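Local coordinates for glia-derived nexin (Homo sapiens, PDB 4DY0), which inhibits serine proteases such as thrombin, trypsin and urokinase, binds heparin, and promotes neurite extension by inhibiting thrombin, at residues N216-N221 against L246-P251; I236-E241 against V354-L359; Q282-E287 against H319-A324. All blocks are in the same frame, centred on the assembly; numbering follows the deposited sequence.

Contacts 1 and 2 are neighbours, with centres 10 Å apart. They touch through the adjacent strands 219-226 and 232-239, where Asn221 N lies 2.9 Å from Leu238 O. Contact 3 lies about 26 Å from each of them, centre to centre, and nearer the middle of the chain. Contact 1 joins a strand start to a loop, by apolar packing and one amide bond. Contact 2 has a backbone pair at its buried end and an arginine on a carbonyl oxygen at its more exposed end. Contact 3 is strand pairing finished by a carboxylate. All three are partly buried. Along the chain, contact 3 is nested inside the loop that contact 2 closes.

Contact 1. Residues N216-N221 against L246-P251; sequences NDLWYN and LSAIIP
An Asx turn at Asn216, just ahead of strand 219-226, meets the loop residues Ala248 and Ile249 of this serpin. Asn216 ND2 donates to Ala248 O at 3.0 Å. The bond is bent, 141° at the hydrogen, but it lies in the carbonyl plane and uses a lone pair of Ala248 O. That oxygen is tilted 26° from the Asn216 amide plane. The other end of the amide closes the turn: Asn216 OD1 accepts from Leu218 N at 3.3 Å. Bonds at both ends are likely to limit rotation of the amide.

The rest is apolar. Leu218 CD2 touches Ala248 CB at 3.8 Å. Ile249 CD1 comes to 3.6 Å from Tyr220 CB and also nears CG, while Ile249 CB and CG2 lie by CD2. Tyr220 CG lies between the backbone N and the carbonyl carbon (chi1 66°), and the two side chains meet at a slant. Tyr220 OH is hydrogen-bonded to Trp261 of helix 255-262. Ile249 also packs on Pro239 of strand 232-239. The 246-251 loop thus packs on side chains of two neighbouring strands, and it is bonded to the asparagine of an Asx turn that leads into strand 219-226.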
loop_
_atom_site.group_PDB
_atom_site.type_symbol
_atom_site.label_atom_id
_atom_site.label_comp_id
_atom_site.label_asym_id
_atom_site.label_seq_id
_atom_site.Cartn_x
_atom_site.Cartn_y
_atom_site.Cartn_z
ATOM N N ASN A 216 -19.010 -9.377 -13.308
ATOM C CA ASN A 216 -19.557 -10.712 -13.543
ATOM C C ASN A 216 -20.927 -10.934 -12.893
ATOM O O ASN A 216 -21.425 -12.062 -12.845
ATOM C CB ASN A 216 -18.561 -11.791 -13.097
ATOM C CG ASN A 216 -18.202 -11.683 -11.627
ATOM O OD1 ASN A 216 -18.729 -10.832 -10.904
ATOM N ND2 ASN A 216 -17.301 -12.549 -11.175
ATOM N N ASP A 217 -21.525 -9.854 -12.396
ATOM C CA ASP A 217 -22.878 -9.887 -11.825
ATOM C C ASP A 217 -22.967 -10.470 -10.411
ATOM O O ASP A 217 -24.059 -10.714 -9.903
ATOM C CB ASP A 217 -23.863 -10.590 -12.766
ATOM C CG ASP A 217 -24.359 -9.678 -13.873
ATOM O OD1 ASP A 217 -23.954 -8.493 -13.898
ATOM O OD2 ASP A 217 -25.154 -10.140 -14.721
ATOM N N LEU A 218 -21.819 -10.684 -9.779
ATOM C CA LEU A 218 -21.789 -11.100 -8.383
ATOM C C LEU A 218 -21.794 -9.872 -7.475
ATOM O O LEU A 218 -21.004 -8.943 -7.658
ATOM C CB LEU A 218 -20.566 -11.971 -8.115
ATOM C CG LEU A 218 -20.752 -13.490 -8.164
ATOM C CD1 LEU A 218 -22.078 -13.901 -8.795
ATOM C CD2 LEU A 218 -19.573 -14.143 -8.869
ATOM N N TRP A 219 -22.696 -9.867 -6.500
ATOM C CA TRP A 219 -22.910 -8.689 -5.666
ATOM C C TRP A 219 -22.022 -8.657 -4.442
ATOM O O TRP A 219 -21.624 -9.700 -3.921
ATOM C CB TRP A 219 -24.379 -8.581 -5.254
ATOM C CG TRP A 219 -25.229 -8.111 -6.375
ATOM C CD1 TRP A 219 -25.733 -8.864 -7.394
ATOM C CD2 TRP A 219 -25.652 -6.766 -6.619
ATOM N NE1 TRP A 219 -26.451 -8.072 -8.255
ATOM C CE2 TRP A 219 -26.418 -6.779 -7.802
ATOM C CE3 TRP A 219 -25.463 -5.553 -5.950
ATOM C CZ2 TRP A 219 -26.997 -5.625 -8.329
ATOM C CZ3 TRP A 219 -26.038 -4.406 -6.476
ATOM C CH2 TRP A 219 -26.796 -4.450 -7.652
ATOM N N TYR A 220 -21.716 -7.446 -3.990
ATOM C CA TYR A 220 -20.923 -7.257 -2.790
ATOM C C TYR A 220 -21.295 -5.955 -2.093
ATOM O O TYR A 220 -21.866 -5.052 -2.713
ATOM C CB TYR A 220 -19.424 -7.306 -3.113
ATOM C CG TYR A 220 -18.907 -6.182 -3.988
ATOM C CD1 TYR A 220 -18.361 -5.039 -3.425
ATOM C CD2 TYR A 220 -18.938 -6.278 -5.375
ATOM C CE1 TYR A 220 -17.873 -4.015 -4.212
ATOM C CE2 TYR A 220 -18.454 -5.251 -6.176
ATOM C CZ TYR A 220 -17.919 -4.123 -5.585
ATOM O OH TYR A 220 -17.434 -3.091 -6.358
ATOM N N ASN A 221 -20.980 -5.875 -0.800
ATOM C CA ASN A 221 -21.289 -4.700 0.012
ATOM C C ASN A 221 -20.021 -3.943 0.375
ATOM O O ASN A 221 -18.945 -4.533 0.464
ATOM C CB ASN A 221 -22.015 -5.110 1.296
ATOM C CG ASN A 221 -23.315 -5.852 1.026
ATOM O OD1 ASN A 221 -24.215 -5.339 0.360
ATOM N ND2 ASN A 221 -23.419 -7.066 1.551
ATOM N N LEU A 246 -14.029 -14.051 -2.439
ATOM C CA LEU A 246 -13.474 -12.711 -2.593
ATOM C C LEU A 246 -12.827 -12.551 -3.957
ATOM O O LEU A 246 -12.858 -11.471 -4.543
ATOM C CB LEU A 246 -12.438 -12.423 -1.504
ATOM C CG LEU A 246 -11.858 -11.000 -1.483
ATOM C CD1 LEU A 246 -12.952 -9.959 -1.318
ATOM C CD2 LEU A 246 -10.829 -10.847 -0.379
ATOM N N SER A 247 -12.236 -13.631 -4.457
ATOM C CA SER A 247 -11.535 -13.593 -5.737
ATOM C C SER A 247 -12.473 -13.289 -6.899
ATOM O O SER A 247 -12.025 -12.873 -7.964
ATOM C CB SER A 247 -10.797 -14.911 -5.991
ATOM O OG SER A 247 -11.703 -15.997 -5.994
ATOM N N ALA A 248 -13.772 -13.490 -6.693
ATOM C CA ALA A 248 -14.754 -13.242 -7.747
ATOM C C ALA A 248 -15.197 -11.778 -7.848
ATOM O O ALA A 248 -15.792 -11.379 -8.847
ATOM C CB ALA A 248 -15.965 -14.156 -7.580
ATOM N N ILE A 249 -14.911 -10.974 -6.828
ATOM C CA ILE A 249 -15.368 -9.584 -6.848
ATOM C C ILE A 249 -14.255 -8.542 -7.003
ATOM O O ILE A 249 -14.528 -7.386 -7.320
ATOM C CB ILE A 249 -16.234 -9.221 -5.607
ATOM C CG1 ILE A 249 -15.384 -9.201 -4.339
ATOM C CG2 ILE A 249 -17.412 -10.173 -5.466
ATOM C CD1 ILE A 249 -16.087 -8.593 -3.152
ATOM N N ILE A 250 -13.006 -8.944 -6.798
ATOM C CA ILE A 250 -11.907 -7.975 -6.804
ATOM C C ILE A 250 -11.209 -7.734 -8.158
ATOM O O ILE A 250 -10.475 -6.762 -8.307
ATOM C CB ILE A 250 -10.870 -8.292 -5.709
ATOM C CG1 ILE A 250 -10.122 -9.580 -6.031
ATOM C CG2 ILE A 250 -11.555 -8.412 -4.361
ATOM C CD1 ILE A 250 -9.279 -10.079 -4.881
ATOM N N PRO A 251 -11.436 -8.608 -9.150
ATOM C CA PRO A 251 -10.812 -8.356 -10.450
ATOM C C PRO A 251 -11.275 -7.040 -11.080
ATOM O O PRO A 251 -12.441 -6.676 -10.966
ATOM C CB PRO A 251 -11.287 -9.539 -11.302
ATOM C CG PRO A 251 -11.607 -10.615 -10.319
ATOM C CD PRO A 251 -12.151 -9.895 -9.115
#

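Contact 2. Residues I236-E241 against V354-L359; sequences IALPTE and VDRPFL
Arg356 and Leu238 meet where strand 232-239 pairs with strand 358-364, two antiparallel neighbours in serpin beta-sheet B. Arg356 lies just before its strand, and its side chain runs toward the end of the other. From CB the chain leaves with CG opposite the carbonyl carbon, chi1 -62°. It bends at chi3 (-73°), which turns the guanidinium back toward Pro239. NE binds Asp355 OD1 at 3.0 Å, a salt bridge between chain neighbours that leaves NH1 and NH2 to face the other segment. CZ lies under Leu238 CD1, which covers one face of the guanidinium, offset toward its rim. The two side chains cross at about a right angle, and NH2 is 3.5 Å from Leu238 CD1. NH1 and NH2 both donate to Pro239 O, NH1 at 3.0 Å. This oxygen lies in the guanidinium plane. The NH2 bond comes nearly straight down the Pro239 carbonyl, while NH1 comes from above the carbonyl plane. The two bonds to Pro239 O and the salt bridge to Asp355 fix the orientation of the group.

Farther along, the strands form a hydrogen-bonded pair at Ala237 and Leu359. Ala237 N donates to Leu359 O, and Leu359 N donates back to Ala237 O; both bonds are nearly straight. Leu238 CB packs on Phe358 CB at 3.8 Å. Phe358 also takes Val354 CG1 over one ring face. Phe358 and Val354 reach on to strand 266-284, through Phe277 and Pro275. Ala237 packs on Tyr220 of the next strand. Ile236 CG2 finishes the apolar patch, 3.9 Å from Phe358 CD2 and 4.1 Å from Val354 CG2.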
loop_
_atom_site.group_PDB
_atom_site.type_symbol
_atom_site.label_atom_id
_atom_site.label_comp_id
_atom_site.label_asym_id
_atom_site.label_seq_id
_atom_site.Cartn_x
_atom_site.Cartn_y
_atom_site.Cartn_z
ATOM N N ILE A 236 -14.169 -0.788 3.068
ATOM C CA ILE A 236 -14.208 -2.243 3.181
ATOM C C ILE A 236 -15.265 -2.828 2.259
ATOM O O ILE A 236 -16.392 -2.327 2.188
ATOM C CB ILE A 236 -14.510 -2.696 4.619
ATOM C CG1 ILE A 236 -13.489 -2.102 5.588
ATOM C CG2 ILE A 236 -14.531 -4.220 4.708
ATOM C CD1 ILE A 236 -13.566 -2.681 6.981
ATOM N N ALA A 237 -14.891 -3.886 1.545
ATOM C CA ALA A 237 -15.821 -4.572 0.661
ATOM C C ALA A 237 -15.681 -6.084 0.805
ATOM O O ALA A 237 -14.571 -6.612 0.927
ATOM C CB ALA A 237 -15.594 -4.152 -0.781
ATOM N N LEU A 238 -16.814 -6.772 0.811
ATOM C CA LEU A 238 -16.820 -8.226 0.785
ATOM C C LEU A 238 -18.128 -8.685 0.155
ATOM O O LEU A 238 -19.092 -7.915 0.102
ATOM C CB LEU A 238 -16.623 -8.817 2.189
ATOM C CG LEU A 238 -17.822 -8.972 3.128
ATOM C CD1 LEU A 238 -17.446 -9.875 4.289
ATOM C CD2 LEU A 238 -18.316 -7.621 3.635
ATOM N N PRO A 239 -18.162 -9.935 -0.338
ATOM C CA PRO A 239 -19.300 -10.432 -1.114
ATOM C C PRO A 239 -20.582 -10.499 -0.300
ATOM O O PRO A 239 -20.545 -10.735 0.903
ATOM C CB PRO A 239 -18.871 -11.851 -1.515
ATOM C CG PRO A 239 -17.386 -11.901 -1.279
ATOM C CD PRO A 239 -17.137 -10.971 -0.137
ATOM N N THR A 240 -21.710 -10.300 -0.968
ATOM C CA THR A 240 -23.004 -10.390 -0.320
ATOM C C THR A 240 -23.302 -11.826 0.083
ATOM O O THR A 240 -23.749 -12.079 1.195
ATOM C CB THR A 240 -24.125 -9.886 -1.248
ATOM O OG1 THR A 240 -23.857 -8.530 -1.624
ATOM C CG2 THR A 240 -25.481 -9.967 -0.549
ATOM N N GLU A 241 -23.053 -12.765 -0.825
ATOM C CA GLU A 241 -23.352 -14.170 -0.566
ATOM C C GLU A 241 -22.098 -14.921 -0.142
ATOM O O GLU A 241 -21.019 -14.692 -0.682
ATOM C CB GLU A 241 -24.006 -14.824 -1.793
ATOM C CG GLU A 241 -25.324 -14.165 -2.192
ATOM C CD GLU A 241 -26.071 -14.911 -3.282
ATOM O OE1 GLU A 241 -25.728 -16.080 -3.559
ATOM O OE2 GLU A 241 -27.010 -14.327 -3.864
ATOM N N VAL A 354 -18.156 -8.228 9.012
ATOM C CA VAL A 354 -16.977 -8.662 8.288
ATOM C C VAL A 354 -16.481 -9.995 8.838
ATOM O O VAL A 354 -15.536 -10.032 9.624
ATOM C CB VAL A 354 -15.863 -7.608 8.390
ATOM C CG1 VAL A 354 -14.606 -8.097 7.708
ATOM C CG2 VAL A 354 -16.329 -6.300 7.776
ATOM N N ASP A 355 -17.121 -11.086 8.419
ATOM C CA ASP A 355 -16.836 -12.411 8.975
ATOM C C ASP A 355 -16.298 -13.404 7.939
ATOM O O ASP A 355 -16.235 -14.604 8.196
ATOM C CB ASP A 355 -18.090 -12.980 9.645
ATOM C CG ASP A 355 -19.274 -13.079 8.690
ATOM O OD1 ASP A 355 -19.114 -12.748 7.497
ATOM O OD2 ASP A 355 -20.370 -13.486 9.131
ATOM N N ARG A 356 -15.917 -12.897 6.773
ATOM C CA ARG A 356 -15.366 -13.728 5.705
ATOM C C ARG A 356 -14.292 -12.910 4.991
ATOM O O ARG A 356 -14.238 -11.694 5.155
ATOM C CB ARG A 356 -16.471 -14.141 4.725
ATOM C CG ARG A 356 -17.588 -14.978 5.343
ATOM C CD ARG A 356 -18.892 -14.916 4.532
ATOM N NE ARG A 356 -19.555 -13.621 4.680
ATOM C CZ ARG A 356 -19.856 -12.800 3.677
ATOM N NH1 ARG A 356 -19.584 -13.137 2.423
ATOM N NH2 ARG A 356 -20.449 -11.640 3.928
ATOM N N PRO A 357 -13.422 -13.567 4.206
ATOM C CA PRO A 357 -12.346 -12.827 3.534
ATOM C C PRO A 357 -12.844 -11.526 2.902
ATOM O O PRO A 357 -13.910 -11.506 2.274
ATOM C CB PRO A 357 -11.875 -13.806 2.461
ATOM C CG PRO A 357 -12.107 -15.162 3.091
ATOM C CD PRO A 357 -13.368 -15.014 3.923
ATOM N N PHE A 358 -12.081 -10.449 3.072
ATOM C CA PHE A 358 -12.527 -9.125 2.650
ATOM C C PHE A 358 -11.420 -8.270 2.044
ATOM O O PHE A 358 -10.233 -8.561 2.192
ATOM C CB PHE A 358 -13.175 -8.370 3.821
ATOM C CG PHE A 358 -12.234 -8.079 4.967
ATOM C CD1 PHE A 358 -11.940 -9.056 5.911
ATOM C CD2 PHE A 358 -11.663 -6.823 5.114
ATOM C CE1 PHE A 358 -11.084 -8.792 6.975
ATOM C CE2 PHE A 358 -10.804 -6.546 6.177
ATOM C CZ PHE A 358 -10.514 -7.536 7.106
ATOM N N LEU A 359 -11.834 -7.209 1.363
ATOM C CA LEU A 359 -10.921 -6.246 0.778
ATOM C C LEU A 359 -11.027 -4.941 1.552
ATOM O O LEU A 359 -12.105 -4.573 2.008
ATOM C CB LEU A 359 -11.303 -5.988 -0.679
ATOM C CG LEU A 359 -10.393 -5.032 -1.451
ATOM C CD1 LEU A 359 -9.253 -5.806 -2.078
ATOM C CD2 LEU A 359 -11.180 -4.293 -2.518
#

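Contact 3. Residues Q282-E287 against H319-A324; sequences QTDLKE and HILQKA. With SO4 (sulfate ion), chain D.
Asp284 and His319 close one end of an antiparallel strand pair, 266-284 with 319-328, in the central sheet A of the serpin. His319 ND1 donates to Asp284 OD2 at 2.7 Å, from above the carboxylate plane. Asp284 OD1 takes two N-H groups from opposite faces: Ile320 N at 3.2 Å, and Lys286 N as a helix cap. Asp284 CG stands opposite its own N (chi1 -172°), which carries the carboxylate across to 319-324. A leucine here would probably strip His319 ND1, Ile320 N and the helix start of their acceptor.

Packing is also tight on the face of Thr283, Gln322 and Leu285. Leu285 CD2 packs on Ile320 CG2 at 3.8 Å and near Gln322 CB, and Leu285 N gives a straight bond to Ile320 O. Thr283 and Gln322 form a hydrogen-bonded pair. The Gln282 and Lys323 end is looser and partly exposed. Their side chains cross at a slant, and Lys323 NZ bonds Asp147 O and Asn148 O.

Helix 36-47 covers the Leu285 face, with Ile39 on Leu285 and Val42 on Ile320. Helix 286-291 follows after Leu285. Strand 162-170 runs parallel to 319-328, across the place where the reactive loop inserts in cleaved serpins.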
loop_
_atom_site.group_PDB
_atom_site.type_symbol
_atom_site.label_atom_id
_atom_site.label_comp_id
_atom_site.label_asym_id
_atom_site.label_seq_id
_atom_site.Cartn_x
_atom_site.Cartn_y
_atom_site.Cartn_z
ATOM N N GLN A 282 4.748 -8.167 3.577
ATOM C CA GLN A 282 5.886 -7.679 2.825
ATOM C C GLN A 282 5.878 -8.348 1.463
ATOM O O GLN A 282 5.355 -9.447 1.306
ATOM C CB GLN A 282 7.191 -7.992 3.549
ATOM C CG GLN A 282 8.426 -7.584 2.769
ATOM C CD GLN A 282 9.702 -8.156 3.351
ATOM O OE1 GLN A 282 9.957 -8.044 4.552
ATOM N NE2 GLN A 282 10.517 -8.770 2.498
ATOM N N THR A 283 6.461 -7.690 0.473
ATOM C CA THR A 283 6.479 -8.257 -0.851
ATOM C C THR A 283 7.603 -7.666 -1.687
ATOM O O THR A 283 8.014 -6.525 -1.480
ATOM C CB THR A 283 5.128 -8.033 -1.559
ATOM O OG1 THR A 283 4.939 -9.040 -2.556
ATOM C CG2 THR A 283 5.078 -6.659 -2.212
ATOM N N ASP A 284 8.106 -8.461 -2.623
ATOM C CA ASP A 284 9.067 -7.986 -3.599
ATOM C C ASP A 284 8.296 -7.590 -4.850
ATOM O O ASP A 284 7.631 -8.424 -5.463
ATOM C CB ASP A 284 10.079 -9.087 -3.915
ATOM C CG ASP A 284 11.222 -8.601 -4.783
ATOM O OD1 ASP A 284 11.209 -7.420 -5.182
ATOM O OD2 ASP A 284 12.132 -9.405 -5.071
ATOM N N LEU A 285 8.387 -6.319 -5.229
ATOM C CA LEU A 285 7.597 -5.789 -6.341
ATOM C C LEU A 285 8.136 -6.175 -7.716
ATOM O O LEU A 285 7.478 -5.948 -8.728
ATOM C CB LEU A 285 7.498 -4.265 -6.232
ATOM C CG LEU A 285 6.309 -3.686 -5.459
ATOM C CD1 LEU A 285 5.702 -4.712 -4.519
ATOM C CD2 LEU A 285 6.706 -2.417 -4.710
ATOM N N LYS A 286 9.325 -6.765 -7.751
ATOM C CA LYS A 286 10.008 -7.058 -9.015
ATOM C C LYS A 286 9.150 -7.733 -10.093
ATOM O O LYS A 286 8.988 -7.193 -11.188
ATOM C CB LYS A 286 11.278 -7.878 -8.766
ATOM C CG LYS A 286 11.965 -8.354 -10.040
ATOM C CD LYS A 286 13.418 -8.720 -9.790
ATOM C CE LYS A 286 13.543 -9.834 -8.771
ATOM N NZ LYS A 286 14.965 -10.142 -8.473
ATOM N N GLU A 287 8.611 -8.911 -9.795
ATOM C CA GLU A 287 7.890 -9.686 -10.811
ATOM C C GLU A 287 6.645 -8.985 -11.370
ATOM O O GLU A 287 6.474 -8.897 -12.587
ATOM C CB GLU A 287 7.548 -11.085 -10.295
ATOM C CG GLU A 287 8.774 -11.948 -10.045
ATOM C CD GLU A 287 9.611 -12.140 -11.297
ATOM O OE1 GLU A 287 9.046 -12.540 -12.339
ATOM O OE2 GLU A 287 10.836 -11.894 -11.240
ATOM N N HIS A 319 16.034 -5.932 -5.819
ATOM C CA HIS A 319 14.743 -6.109 -5.166
ATOM C C HIS A 319 14.132 -4.753 -4.866
ATOM O O HIS A 319 14.847 -3.783 -4.597
ATOM C CB HIS A 319 14.895 -6.869 -3.846
ATOM C CG HIS A 319 15.442 -8.253 -3.999
ATOM N ND1 HIS A 319 14.747 -9.264 -4.629
ATOM C CD2 HIS A 319 16.612 -8.798 -3.589
ATOM C CE1 HIS A 319 15.470 -10.369 -4.610
ATOM N NE2 HIS A 319 16.606 -10.114 -3.986
ATOM N N ILE A 320 12.806 -4.696 -4.919
ATOM C CA ILE A 320 12.056 -3.534 -4.472
ATOM C C ILE A 320 11.090 -4.018 -3.408
ATOM O O ILE A 320 10.052 -4.600 -3.723
ATOM C CB ILE A 320 11.265 -2.886 -5.620
ATOM C CG1 ILE A 320 12.214 -2.437 -6.735
ATOM C CG2 ILE A 320 10.453 -1.706 -5.104
ATOM C CD1 ILE A 320 11.506 -1.956 -7.992
ATOM N N LEU A 321 11.448 -3.796 -2.147
ATOM C CA LEU A 321 10.695 -4.346 -1.024
ATOM C C LEU A 321 9.730 -3.345 -0.415
ATOM O O LEU A 321 10.118 -2.240 -0.030
ATOM C CB LEU A 321 11.648 -4.846 0.056
ATOM C CG LEU A 321 12.722 -5.813 -0.438
ATOM C CD1 LEU A 321 13.766 -6.031 0.641
ATOM C CD2 LEU A 321 12.103 -7.131 -0.873
ATOM N N GLN A 322 8.467 -3.743 -0.328
ATOM C CA GLN A 322 7.458 -2.942 0.343
ATOM C C GLN A 322 6.866 -3.719 1.509
ATOM O O GLN A 322 6.487 -4.883 1.365
ATOM C CB GLN A 322 6.347 -2.540 -0.624
ATOM C CG GLN A 322 5.231 -1.750 0.038
ATOM C CD GLN A 322 4.192 -1.268 -0.952
ATOM O OE1 GLN A 322 3.244 -1.989 -1.282
ATOM N NE2 GLN A 322 4.360 -0.035 -1.431
ATOM N N LYS A 323 6.797 -3.072 2.668
ATOM C CA LYS A 323 6.133 -3.656 3.821
ATOM C C LYS A 323 5.072 -2.694 4.329
ATOM O O LYS A 323 5.347 -1.520 4.567
ATOM C CB LYS A 323 7.138 -3.980 4.920
ATOM C CG LYS A 323 6.573 -4.837 6.040
ATOM C CD LYS A 323 7.674 -5.637 6.720
ATOM C CE LYS A 323 7.126 -6.479 7.862
ATOM N NZ LYS A 323 8.143 -7.450 8.345
ATOM N N ALA A 324 3.854 -3.194 4.478
ATOM C CA ALA A 324 2.736 -2.365 4.900
ATOM C C ALA A 324 2.135 -2.952 6.160
ATOM O O ALA A 324 1.983 -4.168 6.275
ATOM C CB ALA A 324 1.688 -2.269 3.793
HETATM S S SO4 D . 7.451 -6.469 12.051
HETATM O O1 SO4 D . 6.653 -7.017 13.170
HETATM O O2 SO4 D . 6.753 -6.734 10.773
HETATM O O3 SO4 D . 7.610 -5.008 12.231
HETATM O O4 SO4 D . 8.781 -7.122 12.025
#